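Side-chain contacts in L0028 (Mitochondria associated protein) (Escherichia coli, PDB 3GCG), which probably acts as a SopE-like bacterial effector of the WxxxE type that activates the host GTPase Cdc42 by promoting its exchange of GDP for GTP: residues B[26-31]-B[41-46]; B[50-55]-B[85-90]; B[57-62]-B[154-159]; B[81-86]-B[160-165]. One frame throughout, in Å; residues are numbered along the deposited sequence.

Overall arrangement
All four contacts join helices in a fold of helices and loops without strands, and three use helix 41-67. Contact 1 packs its beginning against helix 20-32. Contact 2, centred about 18 Å from contact 1, sets its middle against the end of helix 73-87 and the loop that follows; contact 3 sets a later part against helix 152-166. Contact 4 joins helices 73-87 and 152-166. Centres of contacts 2, 3 and 4 lie about 9 to 10 Å apart. Contact 1 closes before the others open; contact 3 alternates along the chain with contacts 2 and 4, which share Asn85 and Ala86. Helix 41-67 thus runs from one side of the chain's centre to the other, consistent with the two-bundle architecture of SopE-like exchange factors.

Contact 1 (B[26-31]-B[41-46]); sequences QLLQAV and QQWFQQ
Trp43 joins helix 41-67 to helix 20-32, lodging its indole against Leu27, Leu28 and Val31; it is probably the tryptophan of the WxxxE motif that names this effector group. The two short segments run at 116° to each other, and their axes come no closer than 10.8 Å, a separation that the long, flat indole spans. At the start of 41-46 the backbone N atoms of Gln41 and Gln42 face the carboxylate of Asp39, the second bond being weak. Next comes Trp43. Its CG is anti to the backbone N (chi1 170°), which carries the ring out to the other helix, and its NE1 is satisfied by Ser99 OG. Leu27 CD1 reaches CH2 of Trp43 at 3.5 Å, while Leu28 CD2 touches CZ3 from farther off. Branched Val31 serves Trp43 twice: CG1 rests on Trp43 CB at 3.5 Å, and CG2 makes a CH-pi contact 3.7 Å from the centroid of the five-membered ring, only 9° off its normal. Phe44, one residue on, stacks on Phe147 instead. At the end of the segment Gln46 turns to the chain of another protein, its OE1 accepting from that chain's backbone and its NE2 donating to an acidic side chain there.

Contact 2 (B[50-55]-B[85-90]); sequences TYISRT and NALQQP
Tyr51 O takes two donors from Thr55: the backbone N in the ordinary helical bond of 3.0 Å, and OG1 at 2.8 Å. The two reach the carbonyl from opposite faces of its plane, the hydroxyl tilted 31° from it. Thr55 manages this because OG1 lies beside its own backbone N (chi1 -64°), turned back toward the preceding turn, and the hydroxyl of this buried residue is thereby satisfied. The neighbouring Ile52 makes the contact with 85-90, and it uses two branches. The side chains of Ile52 and Leu87 run past each other in opposite directions, with CG2 of Ile52 3.7 Å from CD1 of Leu87. Ile52 crosses the Gln89 chain at about a right angle, CD1 of Ile52 touching CG of Gln89 at 4.0 Å. A beta-branched isoleucine suits this place, offering separate methyl groups to a leucine and to the aliphatic part of a glutamine. Leu91 and Phe143 also pack on Ile52, while Ile158 and Phe150 pack on Leu87, so the pair is buried by several parts of the chain. Across from Ile52 the helix 73-87 is finishing. Gln88 adopts a positive phi of 57°, and its NE2 donates to Asn85 O at 2.9 Å, on a carbonyl lone pair, though the bond is bent and leaves the amide plane of Gln88. Gln88 N adds a weak bond to the same oxygen. With Gln89 N directed to Glu84 O, this is a Schellman motif, Gln88 being its C-prime residue.

Contact 3 (B[57-62]-B[154-159]); sequences NRTLDD and EIKAIT
Thr59 and Thr159 reach toward each other tip to tip, each putting forward its methyl: CG2 of Thr59 lies 3.8 Å from CG2 of Thr159. With CG2 anti to the backbone N in both, the methyls point at one another, while each OG1 lies beside its own backbone N, within reach of the preceding turn. Beside the pair, Lys156 crosses Thr59 obliquely, its CG 3.7 Å from Thr59 OG1. Beyond CG the lysine chain runs extended, with NZ 5.5 Å from Asp62 OD2; the two are not in contact, though the opposite charges may attract at a distance. Asp62 has a salt bridge with Arg65.

In the next shell each hydroxyl is fixed by the turn before it. Thr59 OG1 bonds to Thr55 O. Thr159 OG1 donates to Ile155 O at 2.8 Å from above the carbonyl plane, on the face opposite to Thr159 N. Threonine fits because it is short and can bury its hydroxyl against its own backbone, which lets CA of Thr59 come to 6.2 Å from CA of Lys156. Farther out, Val56 packs on Thr159 and Ile163 on Leu60. Arg58 NH2 meets an acidic side chain of another protein's chain, and Asp61 hydrogen-bonds to that chain as well. The arrangement is a close approach of helices 41-67 and 152-166 through a pair of threonines, with a lysine alongside, within an all-helical bundle.

Contact 4 (B[81-86]-B[160-165]); sequences RAVENA and QNAILE
Ala82 and Ala162 point their methyls at each other between segments 81-86 and 160-165, with CB of Ala82 4.2 Å from CB of Ala162. Both methyls are aimed at the opposite helix, and the backbones draw close: CA of Ala82 lies 6.4 Å from CA of Ala162. Alanine suits such a meeting, since its single methyl allows this approach while keeping the surfaces apolar. Val83 comes to the same methyl from the flank. Its CB is set to one side of the other helix, and the torsion (chi1 170°) puts CG1 anti to the backbone N and leaves CG2 beside that N, where it meets Ala162 CB at 4.2 Å. The methyl of Ala162 thus has Ala82 and Val83 as its two neighbours in 81-86. CG2 of Val83 also rests against Thr159 OG1, so this one branch packs on two successive turns of helix 152-166.

Arg81 and Glu84 project from helix 73-87 without touching 160-165, and interact with each other. Glu84 OE1 lies over a face of the guanidinium, 3.2 Å from Arg81 NE; no N-H points at it, so the pair is held by charge alone. The other oxygen of that carboxylate, OE2, accepts a hydrogen bond from Leu91 N.

Among the surrounding helices, 41-67 supplies Val56 against Val83 and Tyr63 against Ile163, while Ile79 of helix 73-87 itself touches both Ala162 and Ile163. Helices 73-87 and 152-166 therefore meet directly through two alanines flanked by Val83 and Ile79, and each packs as well on helix 41-67.

Contact 1 (B[26-31]-B[41-46])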
loop_
_atom_site.group_PDB
_atom_site.type_symbol
_atom_site.label_atom_id
_atom_site.label_comp_id
_atom_site.label_asym_id
_atom_site.label_seq_id
_atom_site.Cartn_x
_atom_site.Cartn_y
_atom_site.Cartn_z
ATOM N N GLN B 26 0.162 14.195 17.412
ATOM C CA GLN B 26 -0.796 14.406 16.332
ATOM C C GLN B 26 -1.173 13.061 15.704
ATOM O O GLN B 26 -2.298 12.867 15.255
ATOM C CB GLN B 26 -0.204 15.361 15.289
ATOM C CG GLN B 26 -0.125 16.810 15.777
ATOM C CD GLN B 26 0.431 17.767 14.728
ATOM O OE1 GLN B 26 0.351 17.508 13.527
ATOM N NE2 GLN B 26 0.978 18.887 15.183
ATOM N N LEU B 27 -0.228 12.127 15.689
ATOM C CA LEU B 27 -0.494 10.798 15.143
ATOM C C LEU B 27 -1.447 10.081 16.112
ATOM O O LEU B 27 -2.428 9.470 15.699
ATOM C CB LEU B 27 0.810 10.010 15.028
ATOM C CG LEU B 27 0.852 8.688 14.252
ATOM C CD1 LEU B 27 1.891 7.799 14.908
ATOM C CD2 LEU B 27 -0.491 7.982 14.235
ATOM N N LEU B 28 -1.150 10.172 17.406
ATOM C CA LEU B 28 -1.983 9.535 18.425
ATOM C C LEU B 28 -3.394 10.108 18.417
ATOM O O LEU B 28 -4.371 9.372 18.563
ATOM C CB LEU B 28 -1.344 9.708 19.805
ATOM C CG LEU B 28 -0.031 8.933 19.932
ATOM C CD1 LEU B 28 0.648 9.244 21.256
ATOM C CD2 LEU B 28 -0.313 7.442 19.800
ATOM N N GLN B 29 -3.500 11.422 18.242
ATOM C CA GLN B 29 -4.808 12.063 18.195
ATOM C C GLN B 29 -5.628 11.477 17.060
ATOM O O GLN B 29 -6.811 11.183 17.232
ATOM C CB GLN B 29 -4.680 13.574 17.974
ATOM C CG GLN B 29 -4.238 14.359 19.187
ATOM C CD GLN B 29 -4.422 15.850 18.990
ATOM O OE1 GLN B 29 -5.538 16.319 18.730
ATOM N NE2 GLN B 29 -3.332 16.608 19.110
ATOM N N ALA B 30 -4.995 11.320 15.900
ATOM C CA ALA B 30 -5.674 10.770 14.728
ATOM C C ALA B 30 -6.164 9.358 15.027
ATOM O O ALA B 30 -7.266 8.971 14.637
ATOM C CB ALA B 30 -4.727 10.763 13.522
ATOM N N VAL B 31 -5.343 8.589 15.728
ATOM C CA VAL B 31 -5.714 7.223 16.085
ATOM C C VAL B 31 -6.970 7.220 16.967
ATOM O O VAL B 31 -7.885 6.419 16.769
ATOM C CB VAL B 31 -4.569 6.522 16.859
ATOM C CG1 VAL B 31 -5.029 5.156 17.346
ATOM C CG2 VAL B 31 -3.335 6.395 15.969
ATOM N N GLN B 41 -4.037 1.290 21.924
ATOM C CA GLN B 41 -3.385 0.007 22.182
ATOM C C GLN B 41 -3.394 -0.898 20.956
ATOM O O GLN B 41 -2.366 -1.437 20.555
ATOM C CB GLN B 41 -4.092 -0.730 23.319
ATOM C CG GLN B 41 -4.450 0.115 24.528
ATOM C CD GLN B 41 -5.381 -0.631 25.484
ATOM O OE1 GLN B 41 -6.442 -1.122 25.080
ATOM N NE2 GLN B 41 -4.988 -0.718 26.752
ATOM N N GLN B 42 -4.571 -1.086 20.378
ATOM C CA GLN B 42 -4.692 -1.938 19.210
ATOM C C GLN B 42 -3.841 -1.376 18.079
ATOM O O GLN B 42 -3.072 -2.108 17.451
ATOM C CB GLN B 42 -6.157 -2.045 18.802
ATOM C CG GLN B 42 -7.024 -2.608 19.913
ATOM C CD GLN B 42 -6.424 -3.860 20.523
ATOM O OE1 GLN B 42 -6.283 -4.881 19.851
ATOM N NE2 GLN B 42 -6.058 -3.784 21.802
ATOM N N TRP B 43 -3.961 -0.074 17.839
ATOM C CA TRP B 43 -3.169 0.568 16.803
ATOM C C TRP B 43 -1.681 0.300 17.042
ATOM O O TRP B 43 -0.947 -0.045 16.112
ATOM C CB TRP B 43 -3.398 2.084 16.788
ATOM C CG TRP B 43 -2.422 2.776 15.888
ATOM C CD1 TRP B 43 -2.484 2.865 14.523
ATOM C CD2 TRP B 43 -1.169 3.356 16.268
ATOM N NE1 TRP B 43 -1.350 3.462 14.034
ATOM C CE2 TRP B 43 -0.528 3.782 15.083
ATOM C CE3 TRP B 43 -0.530 3.575 17.498
ATOM C CZ2 TRP B 43 0.729 4.394 15.088
ATOM C CZ3 TRP B 43 0.717 4.182 17.502
ATOM C CH2 TRP B 43 1.330 4.593 16.302
ATOM N N PHE B 44 -1.242 0.466 18.287
ATOM C CA PHE B 44 0.167 0.255 18.636
ATOM C C PHE B 44 0.630 -1.157 18.281
ATOM O O PHE B 44 1.685 -1.338 17.673
ATOM C CB PHE B 44 0.394 0.499 20.135
ATOM C CG PHE B 44 1.841 0.451 20.548
ATOM C CD1 PHE B 44 2.671 1.555 20.359
ATOM C CD2 PHE B 44 2.384 -0.711 21.106
ATOM C CE1 PHE B 44 4.032 1.505 20.720
ATOM C CE2 PHE B 44 3.743 -0.776 21.470
ATOM C CZ PHE B 44 4.568 0.332 21.277
ATOM N N GLN B 45 -0.165 -2.151 18.668
ATOM C CA GLN B 45 0.151 -3.549 18.389
ATOM C C GLN B 45 0.285 -3.814 16.889
ATOM O O GLN B 45 1.268 -4.404 16.434
ATOM C CB GLN B 45 -0.936 -4.464 18.974
ATOM C CG GLN B 45 -0.871 -4.648 20.490
ATOM C CD GLN B 45 -1.937 -5.606 21.026
ATOM O OE1 GLN B 45 -2.039 -6.760 20.594
ATOM N NE2 GLN B 45 -2.732 -5.128 21.979
ATOM N N GLN B 46 -0.710 -3.369 16.126
ATOM C CA GLN B 46 -0.716 -3.570 14.684
ATOM C C GLN B 46 0.442 -2.878 13.969
ATOM O O GLN B 46 1.104 -3.477 13.126
ATOM C CB GLN B 46 -2.036 -3.078 14.099
ATOM C CG GLN B 46 -3.247 -3.657 14.789
ATOM C CD GLN B 46 -4.507 -3.504 13.966
ATOM O OE1 GLN B 46 -4.600 -2.624 13.104
ATOM N NE2 GLN B 46 -5.491 -4.356 14.233
#

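Contact 2 (B[50-55]-B[85-90])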
loop_
_atom_site.group_PDB
_atom_site.type_symbol
_atom_site.label_atom_id
_atom_site.label_comp_id
_atom_site.label_asym_id
_atom_site.label_seq_id
_atom_site.Cartn_x
_atom_site.Cartn_y
_atom_site.Cartn_z
ATOM N N THR B 50 3.666 -4.471 12.016
ATOM C CA THR B 50 3.678 -4.051 10.620
ATOM C C THR B 50 4.978 -3.335 10.239
ATOM O O THR B 50 5.596 -3.674 9.229
ATOM C CB THR B 50 2.484 -3.126 10.301
ATOM O OG1 THR B 50 1.272 -3.885 10.348
ATOM C CG2 THR B 50 2.636 -2.506 8.916
ATOM N N TYR B 51 5.379 -2.350 11.042
ATOM C CA TYR B 51 6.605 -1.585 10.789
ATOM C C TYR B 51 7.843 -2.480 10.825
ATOM O O TYR B 51 8.746 -2.355 9.996
ATOM C CB TYR B 51 6.780 -0.468 11.821
ATOM C CG TYR B 51 7.942 0.446 11.490
ATOM C CD1 TYR B 51 7.760 1.586 10.707
ATOM C CD2 TYR B 51 9.240 0.121 11.887
ATOM C CE1 TYR B 51 8.834 2.374 10.322
ATOM C CE2 TYR B 51 10.329 0.900 11.501
ATOM C CZ TYR B 51 10.118 2.020 10.719
ATOM O OH TYR B 51 11.201 2.774 10.319
ATOM N N ILE B 52 7.879 -3.381 11.797
ATOM C CA ILE B 52 8.987 -4.306 11.944
ATOM C C ILE B 52 9.023 -5.299 10.784
ATOM O O ILE B 52 10.100 -5.610 10.268
ATOM C CB ILE B 52 8.880 -5.076 13.264
ATOM C CG1 ILE B 52 9.033 -4.109 14.440
ATOM C CG2 ILE B 52 9.952 -6.165 13.326
ATOM C CD1 ILE B 52 8.736 -4.761 15.796
ATOM N N SER B 53 7.847 -5.789 10.381
ATOM C CA SER B 53 7.739 -6.740 9.270
ATOM C C SER B 53 8.174 -6.099 7.970
ATOM O O SER B 53 8.805 -6.736 7.131
ATOM C CB SER B 53 6.301 -7.237 9.103
ATOM O OG SER B 53 5.904 -8.027 10.203
ATOM N N ARG B 54 7.822 -4.835 7.790
ATOM C CA ARG B 54 8.204 -4.153 6.572
ATOM C C ARG B 54 9.717 -3.924 6.600
ATOM O O ARG B 54 10.385 -4.054 5.577
ATOM C CB ARG B 54 7.396 -2.857 6.431
ATOM C CG ARG B 54 8.116 -1.567 6.669
ATOM C CD ARG B 54 8.591 -0.947 5.375
ATOM N NE ARG B 54 9.015 0.431 5.597
ATOM C CZ ARG B 54 8.187 1.468 5.670
ATOM N NH1 ARG B 54 6.880 1.292 5.520
ATOM N NH2 ARG B 54 8.664 2.680 5.931
ATOM N N THR B 55 10.260 -3.617 7.777
ATOM C CA THR B 55 11.706 -3.421 7.925
ATOM C C THR B 55 12.388 -4.724 7.509
ATOM O O THR B 55 13.404 -4.713 6.821
ATOM C CB THR B 55 12.095 -3.090 9.391
ATOM O OG1 THR B 55 11.516 -1.837 9.768
ATOM C CG2 THR B 55 13.604 -2.974 9.538
ATOM N N ASN B 85 11.513 -15.026 16.535
ATOM C CA ASN B 85 12.024 -15.583 17.784
ATOM C C ASN B 85 13.038 -14.652 18.426
ATOM O O ASN B 85 12.987 -14.405 19.625
ATOM C CB ASN B 85 12.701 -16.939 17.554
ATOM C CG ASN B 85 11.761 -17.979 16.987
ATOM O OD1 ASN B 85 10.569 -17.980 17.281
ATOM N ND2 ASN B 85 12.303 -18.888 16.181
ATOM N N ALA B 86 13.969 -14.150 17.623
ATOM C CA ALA B 86 15.014 -13.258 18.112
ATOM C C ALA B 86 14.469 -11.982 18.743
ATOM O O ALA B 86 15.027 -11.479 19.718
ATOM C CB ALA B 86 15.968 -12.905 16.979
ATOM N N LEU B 87 13.381 -11.464 18.186
ATOM C CA LEU B 87 12.771 -10.236 18.687
ATOM C C LEU B 87 11.680 -10.494 19.713
ATOM O O LEU B 87 11.278 -9.585 20.440
ATOM C CB LEU B 87 12.162 -9.440 17.532
ATOM C CG LEU B 87 13.078 -8.936 16.419
ATOM C CD1 LEU B 87 12.242 -8.201 15.362
ATOM C CD2 LEU B 87 14.126 -8.012 17.006
ATOM N N GLN B 88 11.200 -11.729 19.777
ATOM C CA GLN B 88 10.126 -12.053 20.700
ATOM C C GLN B 88 8.992 -11.107 20.354
ATOM O O GLN B 88 8.426 -10.442 21.220
ATOM C CB GLN B 88 10.562 -11.833 22.150
ATOM C CG GLN B 88 11.508 -12.894 22.678
ATOM C CD GLN B 88 10.886 -14.278 22.659
ATOM O OE1 GLN B 88 9.808 -14.500 23.219
ATOM N NE2 GLN B 88 11.562 -15.219 22.015
ATOM N N GLN B 89 8.680 -11.043 19.065
ATOM C CA GLN B 89 7.618 -10.174 18.574
ATOM C C GLN B 89 6.923 -10.867 17.412
ATOM O O GLN B 89 7.581 -11.384 16.508
ATOM C CB GLN B 89 8.213 -8.850 18.074
ATOM C CG GLN B 89 7.364 -7.607 18.327
ATOM C CD GLN B 89 7.587 -7.041 19.715
ATOM O OE1 GLN B 89 7.112 -7.592 20.712
ATOM N NE2 GLN B 89 8.334 -5.941 19.791
ATOM N N PRO B 90 5.582 -10.903 17.420
ATOM C CA PRO B 90 4.889 -11.555 16.304
ATOM C C PRO B 90 5.083 -10.711 15.040
ATOM O O PRO B 90 5.040 -9.480 15.095
ATOM C CB PRO B 90 3.436 -11.581 16.770
ATOM C CG PRO B 90 3.341 -10.322 17.594
ATOM C CD PRO B 90 4.619 -10.372 18.403
#

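Contact 3 (B[57-62]-B[154-159])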
loop_
_atom_site.group_PDB
_atom_site.type_symbol
_atom_site.label_atom_id
_atom_site.label_comp_id
_atom_site.label_asym_id
_atom_site.label_seq_id
_atom_site.Cartn_x
_atom_site.Cartn_y
_atom_site.Cartn_z
ATOM N N ASN B 57 11.070 -7.154 5.505
ATOM C CA ASN B 57 10.874 -7.351 4.072
ATOM C C ASN B 57 11.776 -6.449 3.239
ATOM O O ASN B 57 12.218 -6.824 2.163
ATOM C CB ASN B 57 9.415 -7.106 3.688
ATOM C CG ASN B 57 8.585 -8.358 3.774
ATOM O OD1 ASN B 57 8.983 -9.403 3.277
ATOM N ND2 ASN B 57 7.419 -8.261 4.402
ATOM N N ARG B 58 12.033 -5.259 3.758
ATOM C CA ARG B 58 12.882 -4.274 3.104
ATOM C C ARG B 58 14.310 -4.808 3.047
ATOM O O ARG B 58 15.014 -4.640 2.047
ATOM C CB ARG B 58 12.859 -2.980 3.912
ATOM C CG ARG B 58 13.080 -1.730 3.113
ATOM C CD ARG B 58 11.983 -0.724 3.438
ATOM N NE ARG B 58 11.595 0.026 2.251
ATOM C CZ ARG B 58 12.223 1.107 1.808
ATOM N NH1 ARG B 58 13.273 1.594 2.456
ATOM N NH2 ARG B 58 11.819 1.680 0.691
ATOM N N THR B 59 14.738 -5.440 4.136
ATOM C CA THR B 59 16.084 -5.992 4.210
ATOM C C THR B 59 16.201 -7.157 3.229
ATOM O O THR B 59 17.241 -7.349 2.594
ATOM C CB THR B 59 16.405 -6.477 5.643
ATOM O OG1 THR B 59 16.227 -5.394 6.565
ATOM C CG2 THR B 59 17.837 -6.968 5.732
ATOM N N LEU B 60 15.130 -7.933 3.107
ATOM C CA LEU B 60 15.134 -9.054 2.182
ATOM C C LEU B 60 15.204 -8.536 0.751
ATOM O O LEU B 60 15.932 -9.088 -0.073
ATOM C CB LEU B 60 13.879 -9.912 2.375
ATOM C CG LEU B 60 13.955 -10.875 3.561
ATOM C CD1 LEU B 60 12.596 -11.499 3.834
ATOM C CD2 LEU B 60 14.988 -11.941 3.249
ATOM N N ASP B 61 14.446 -7.478 0.462
ATOM C CA ASP B 61 14.439 -6.884 -0.871
ATOM C C ASP B 61 15.846 -6.416 -1.243
ATOM O O ASP B 61 16.321 -6.666 -2.351
ATOM C CB ASP B 61 13.493 -5.672 -0.943
ATOM C CG ASP B 61 12.012 -6.062 -0.982
ATOM O OD1 ASP B 61 11.661 -7.111 -1.561
ATOM O OD2 ASP B 61 11.190 -5.293 -0.451
ATOM N N ASP B 62 16.502 -5.726 -0.312
ATOM C CA ASP B 62 17.845 -5.223 -0.556
ATOM C C ASP B 62 18.822 -6.354 -0.789
ATOM O O ASP B 62 19.718 -6.248 -1.626
ATOM C CB ASP B 62 18.317 -4.355 0.607
ATOM C CG ASP B 62 17.623 -3.010 0.641
ATOM O OD1 ASP B 62 17.169 -2.545 -0.428
ATOM O OD2 ASP B 62 17.542 -2.405 1.729
ATOM N N GLU B 154 19.062 -2.585 14.489
ATOM C CA GLU B 154 19.127 -3.878 15.140
ATOM C C GLU B 154 18.284 -4.890 14.353
ATOM O O GLU B 154 18.754 -5.981 14.030
ATOM C CB GLU B 154 18.638 -3.746 16.584
ATOM C CG GLU B 154 19.313 -2.596 17.326
ATOM C CD GLU B 154 19.005 -2.584 18.811
ATOM O OE1 GLU B 154 17.809 -2.654 19.174
ATOM O OE2 GLU B 154 19.960 -2.496 19.610
ATOM N N ILE B 155 17.046 -4.515 14.041
ATOM C CA ILE B 155 16.145 -5.370 13.270
ATOM C C ILE B 155 16.836 -5.797 11.970
ATOM O O ILE B 155 16.823 -6.975 11.606
ATOM C CB ILE B 155 14.836 -4.615 12.931
ATOM C CG1 ILE B 155 14.066 -4.313 14.213
ATOM C CG2 ILE B 155 13.976 -5.433 11.989
ATOM C CD1 ILE B 155 12.888 -3.394 13.997
ATOM N N LYS B 156 17.435 -4.832 11.276
ATOM C CA LYS B 156 18.153 -5.097 10.028
ATOM C C LYS B 156 19.284 -6.109 10.202
ATOM O O LYS B 156 19.418 -7.044 9.414
ATOM C CB LYS B 156 18.757 -3.811 9.468
ATOM C CG LYS B 156 17.770 -2.858 8.810
ATOM C CD LYS B 156 18.517 -1.752 8.054
ATOM C CE LYS B 156 17.558 -0.840 7.300
ATOM N NZ LYS B 156 18.274 0.182 6.476
ATOM N N ALA B 157 20.107 -5.899 11.225
ATOM C CA ALA B 157 21.242 -6.780 11.502
ATOM C C ALA B 157 20.759 -8.194 11.829
ATOM O O ALA B 157 21.265 -9.175 11.293
ATOM C CB ALA B 157 22.066 -6.218 12.663
ATOM N N ILE B 158 19.777 -8.287 12.719
ATOM C CA ILE B 158 19.218 -9.575 13.089
ATOM C C ILE B 158 18.711 -10.293 11.837
ATOM O O ILE B 158 18.952 -11.486 11.658
ATOM C CB ILE B 158 18.060 -9.395 14.083
ATOM C CG1 ILE B 158 18.605 -8.852 15.408
ATOM C CG2 ILE B 158 17.322 -10.714 14.269
ATOM C CD1 ILE B 158 17.533 -8.573 16.447
ATOM N N THR B 159 18.023 -9.557 10.967
ATOM C CA THR B 159 17.497 -10.132 9.729
ATOM C C THR B 159 18.633 -10.613 8.826
ATOM O O THR B 159 18.586 -11.726 8.297
ATOM C CB THR B 159 16.644 -9.104 8.951
ATOM O OG1 THR B 159 15.544 -8.678 9.766
ATOM C CG2 THR B 159 16.115 -9.712 7.658
#

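Contact 4 (B[81-86]-B[160-165])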
loop_
_atom_site.group_PDB
_atom_site.type_symbol
_atom_site.label_atom_id
_atom_site.label_comp_id
_atom_site.label_asym_id
_atom_site.label_seq_id
_atom_site.Cartn_x
_atom_site.Cartn_y
_atom_site.Cartn_z
ATOM N N ARG B 81 10.292 -16.268 10.943
ATOM C CA ARG B 81 10.141 -16.897 12.250
ATOM C C ARG B 81 11.424 -16.697 13.057
ATOM O O ARG B 81 11.380 -16.464 14.270
ATOM C CB ARG B 81 9.851 -18.393 12.109
ATOM C CG ARG B 81 8.762 -18.899 13.056
ATOM C CD ARG B 81 8.881 -18.275 14.457
ATOM N NE ARG B 81 7.778 -18.670 15.334
ATOM C CZ ARG B 81 7.505 -18.103 16.509
ATOM N NH1 ARG B 81 8.253 -17.106 16.964
ATOM N NH2 ARG B 81 6.481 -18.538 17.234
ATOM N N ALA B 82 12.567 -16.780 12.377
ATOM C CA ALA B 82 13.853 -16.590 13.036
ATOM C C ALA B 82 13.919 -15.183 13.614
ATOM O O ALA B 82 14.301 -14.991 14.769
ATOM C CB ALA B 82 14.990 -16.812 12.048
ATOM N N VAL B 83 13.535 -14.193 12.818
ATOM C CA VAL B 83 13.551 -12.818 13.299
ATOM C C VAL B 83 12.496 -12.672 14.375
ATOM O O VAL B 83 12.655 -11.899 15.316
ATOM C CB VAL B 83 13.242 -11.820 12.181
ATOM C CG1 VAL B 83 13.020 -10.436 12.772
ATOM C CG2 VAL B 83 14.393 -11.789 11.194
ATOM N N GLU B 84 11.419 -13.433 14.219
ATOM C CA GLU B 84 10.304 -13.422 15.154
ATOM C C GLU B 84 10.775 -13.917 16.522
ATOM O O GLU B 84 10.486 -13.294 17.545
ATOM C CB GLU B 84 9.181 -14.312 14.606
ATOM C CG GLU B 84 7.830 -14.152 15.272
ATOM C CD GLU B 84 6.698 -14.724 14.423
ATOM O OE1 GLU B 84 6.775 -15.913 14.038
ATOM O OE2 GLU B 84 5.731 -13.987 14.141
ATOM N N ASN B 85 11.513 -15.026 16.535
ATOM C CA ASN B 85 12.024 -15.583 17.784
ATOM C C ASN B 85 13.038 -14.652 18.426
ATOM O O ASN B 85 12.987 -14.405 19.625
ATOM C CB ASN B 85 12.701 -16.939 17.554
ATOM C CG ASN B 85 11.761 -17.979 16.987
ATOM O OD1 ASN B 85 10.569 -17.980 17.281
ATOM N ND2 ASN B 85 12.303 -18.888 16.181
ATOM N N ALA B 86 13.969 -14.150 17.623
ATOM C CA ALA B 86 15.014 -13.258 18.112
ATOM C C ALA B 86 14.469 -11.982 18.743
ATOM O O ALA B 86 15.027 -11.479 19.718
ATOM C CB ALA B 86 15.968 -12.905 16.979
ATOM N N GLN B 160 19.648 -9.769 8.651
ATOM C CA GLN B 160 20.804 -10.109 7.823
ATOM C C GLN B 160 21.401 -11.439 8.273
ATOM O O GLN B 160 21.785 -12.281 7.453
ATOM C CB GLN B 160 21.882 -9.017 7.925
ATOM C CG GLN B 160 21.552 -7.730 7.190
ATOM C CD GLN B 160 22.649 -6.683 7.311
ATOM O OE1 GLN B 160 22.991 -6.247 8.415
ATOM N NE2 GLN B 160 23.204 -6.269 6.172
ATOM N N ASN B 161 21.479 -11.612 9.586
ATOM C CA ASN B 161 22.028 -12.823 10.175
ATOM C C ASN B 161 21.101 -14.009 9.913
ATOM O O ASN B 161 21.552 -15.150 9.861
ATOM C CB ASN B 161 22.223 -12.626 11.681
ATOM C CG ASN B 161 23.355 -13.468 12.234
ATOM O OD1 ASN B 161 23.129 -14.431 12.968
ATOM N ND2 ASN B 161 24.586 -13.114 11.872
ATOM N N ALA B 162 19.806 -13.738 9.764
ATOM C CA ALA B 162 18.837 -14.794 9.481
ATOM C C ALA B 162 19.028 -15.205 8.025
ATOM O O ALA B 162 19.096 -16.392 7.700
ATOM C CB ALA B 162 17.412 -14.285 9.701
ATOM N N ILE B 163 19.113 -14.209 7.148
ATOM C CA ILE B 163 19.313 -14.473 5.730
ATOM C C ILE B 163 20.584 -15.319 5.553
ATOM O O ILE B 163 20.596 -16.307 4.817
ATOM C CB ILE B 163 19.466 -13.156 4.944
ATOM C CG1 ILE B 163 18.160 -12.364 5.014
ATOM C CG2 ILE B 163 19.841 -13.448 3.490
ATOM C CD1 ILE B 163 18.243 -10.991 4.368
ATOM N N LEU B 164 21.648 -14.926 6.242
ATOM C CA LEU B 164 22.904 -15.650 6.156
ATOM C C LEU B 164 22.726 -17.098 6.605
ATOM O O LEU B 164 23.223 -18.024 5.970
ATOM C CB LEU B 164 23.960 -14.977 7.034
ATOM C CG LEU B 164 25.291 -14.685 6.339
ATOM C CD1 LEU B 164 26.306 -14.220 7.382
ATOM C CD2 LEU B 164 25.798 -15.938 5.615
ATOM N N GLU B 165 22.009 -17.282 7.707
ATOM C CA GLU B 165 21.780 -18.610 8.249
ATOM C C GLU B 165 20.876 -19.506 7.406
ATOM O O GLU B 165 21.155 -20.694 7.241
ATOM C CB GLU B 165 21.188 -18.499 9.648
ATOM C CG GLU B 165 21.015 -19.832 10.349
ATOM C CD GLU B 165 20.370 -19.677 11.708
ATOM O OE1 GLU B 165 20.510 -18.589 12.300
ATOM O OE2 GLU B 165 19.733 -20.637 12.189
#